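Local coordinates for uncharacterized protein, DUF633, LMOf2365_1472 (PDB 3GNL) that is uncharacterised but belongs to the tRNA (adenine(22)-N(1))-methyltransferase family, and so probably methylates tRNA using S-adenosylmethionine, at residues Ala26-Asp31 / Asp92-Ala97. Residues are numbered along the deposited sequence; the frame is centred on the assembly and turned at random.
Sequences ADIGSD and DTIVIA
Ala26 and Val95 meet in a parallel backbone ladder: Val95 N donates to Ala26 O at 2.8 Å, Ala26 N to Thr93 O, and Ile28 N to Val95 O at 2.9 Å. On one face of the sheet, Ile28 carries its CG1 beside its own backbone N (chi1 -50°), which lays that branch across Ile94 CG2 at 3.7 Å and near Ile96 CG1. Branched aliphatic chains suit this face, which Leu82, Val84 and Ile85 of a loop pack against. On the opposite face, Asp27 has its CG anti to the backbone N (chi1 -172°), bringing OD1 alongside Val95 CG1 at 3.5 Å. Its other oxygen, OD2, accepts Ser30 OG at 2.7 Å from above the carboxylate plane.

Beyond Ile28 the strands diverge and water takes over. One molecule lies 2.7 Å from Asp27 OD1, close to Ile28 O, and accepts from Ala97 N; another links Gly29 O to Ala97 O. Gly29, in a type II turn from Asp27 to Ser30, accommodates a positive phi of 64°. Strands 1 and 4 of the 3-2-1-4-5-7-6 order, that of class I methyltransferases, meet here, flanked by strands 45-52 and 120-125. Their diverging carboxyl ends, with a buried acidic group, leave a polar, water-bridged edge, consistent with the end of the sheet where class I relatives bind S-adenosylmethionine.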
loop_
_atom_site.group_PDB
_atom_site.type_symbol
_atom_site.label_atom_id
_atom_site.label_comp_id
_atom_site.label_asym_id
_atom_site.label_seq_id
_atom_site.Cartn_x
_atom_site.Cartn_y
_atom_site.Cartn_z
ATOM N N ALA A 26 -4.819 -12.428 5.865
ATOM C CA ALA A 26 -3.688 -12.185 6.750
ATOM C C ALA A 26 -3.312 -10.714 6.714
ATOM O O ALA A 26 -3.034 -10.180 5.636
ATOM C CB ALA A 26 -2.489 -13.057 6.411
ATOM N N ASP A 27 -3.322 -10.083 7.888
ATOM C CA ASP A 27 -2.984 -8.686 8.055
ATOM C C ASP A 27 -1.582 -8.580 8.664
ATOM O O ASP A 27 -1.397 -8.794 9.870
ATOM C CB ASP A 27 -4.038 -8.008 8.959
ATOM C CG ASP A 27 -3.876 -6.506 9.035
ATOM O OD1 ASP A 27 -3.108 -5.966 8.212
ATOM O OD2 ASP A 27 -4.516 -5.865 9.891
ATOM N N ILE A 28 -0.633 -8.186 7.828
ATOM C CA ILE A 28 0.775 -8.162 8.196
ATOM C C ILE A 28 1.139 -6.861 8.873
ATOM O O ILE A 28 0.943 -5.784 8.283
ATOM C CB ILE A 28 1.605 -8.341 6.956
ATOM C CG1 ILE A 28 1.088 -9.551 6.177
ATOM C CG2 ILE A 28 3.089 -8.421 7.338
ATOM C CD1 ILE A 28 1.230 -10.972 6.943
ATOM N N GLY A 29 1.710 -6.914 10.068
ATOM C CA GLY A 29 1.913 -5.676 10.819
ATOM C C GLY A 29 0.605 -5.018 11.181
ATOM O O GLY A 29 0.429 -3.776 11.081
ATOM N N SER A 30 -0.339 -5.829 11.637
ATOM C CA SER A 30 -1.700 -5.341 11.894
ATOM C C SER A 30 -1.724 -4.244 12.946
ATOM O O SER A 30 -1.050 -4.342 13.993
ATOM C CB SER A 30 -2.501 -6.525 12.426
ATOM O OG SER A 30 -3.864 -6.174 12.518
ATOM N N ASP A 31 -2.506 -3.205 12.696
ATOM C CA ASP A 31 -2.669 -2.134 13.649
ATOM C C ASP A 31 -3.649 -2.579 14.733
ATOM O O ASP A 31 -4.859 -2.444 14.530
ATOM C CB ASP A 31 -3.191 -0.901 12.892
ATOM C CG ASP A 31 -3.223 0.338 13.750
ATOM O OD1 ASP A 31 -3.004 0.244 14.985
ATOM O OD2 ASP A 31 -3.503 1.418 13.183
ATOM N N ASP A 92 -6.590 -16.311 1.422
ATOM C CA ASP A 92 -7.109 -15.795 0.156
ATOM C C ASP A 92 -6.586 -14.380 -0.125
ATOM O O ASP A 92 -6.272 -14.040 -1.288
ATOM C CB ASP A 92 -8.639 -15.743 0.145
ATOM C CG ASP A 92 -9.262 -17.112 0.386
ATOM O OD1 ASP A 92 -8.975 -17.991 -0.449
ATOM O OD2 ASP A 92 -9.988 -17.278 1.394
ATOM N N THR A 93 -6.492 -13.590 0.941
ATOM C CA THR A 93 -6.191 -12.158 0.841
ATOM C C THR A 93 -5.098 -11.778 1.832
ATOM O O THR A 93 -5.191 -12.128 2.998
ATOM C CB THR A 93 -7.446 -11.376 1.090
ATOM O OG1 THR A 93 -8.397 -11.745 0.094
ATOM C CG2 THR A 93 -7.170 -9.869 0.952
ATOM N N ILE A 94 -4.091 -11.000 1.405
ATOM C CA ILE A 94 -3.106 -10.470 2.341
ATOM C C ILE A 94 -3.188 -8.949 2.329
ATOM O O ILE A 94 -3.262 -8.355 1.225
ATOM C CB ILE A 94 -1.663 -10.868 1.985
ATOM C CG1 ILE A 94 -1.475 -12.404 1.934
ATOM C CG2 ILE A 94 -0.657 -10.228 2.971
ATOM C CD1 ILE A 94 -0.097 -12.814 1.494
ATOM N N VAL A 95 -3.264 -8.369 3.542
ATOM C CA VAL A 95 -3.259 -6.909 3.747
ATOM C C VAL A 95 -1.916 -6.513 4.294
ATOM O O VAL A 95 -1.441 -7.123 5.229
ATOM C CB VAL A 95 -4.337 -6.485 4.763
ATOM C CG1 VAL A 95 -4.350 -4.991 5.041
ATOM C CG2 VAL A 95 -5.727 -6.946 4.319
ATOM N N ILE A 96 -1.266 -5.514 3.677
ATOM C CA ILE A 96 -0.016 -4.946 4.254
ATOM C C ILE A 96 -0.195 -3.426 4.174
ATOM O O ILE A 96 -0.167 -2.856 3.059
ATOM C CB ILE A 96 1.282 -5.395 3.497
ATOM C CG1 ILE A 96 1.231 -6.903 3.185
ATOM C CG2 ILE A 96 2.536 -5.037 4.338
ATOM C CD1 ILE A 96 2.397 -7.400 2.362
ATOM N N ALA A 97 -0.394 -2.804 5.333
ATOM C CA ALA A 97 -0.700 -1.367 5.436
ATOM C C ALA A 97 0.241 -0.690 6.428
ATOM O O ALA A 97 0.812 -1.349 7.282
ATOM C CB ALA A 97 -2.162 -1.168 5.862
HETATM O O HOH W 1 -1.150 -4.206 7.733
HETATM O O HOH W 2 -1.613 -2.326 9.536
HETATM O O HOH W 3 1.861 -1.691 9.937
#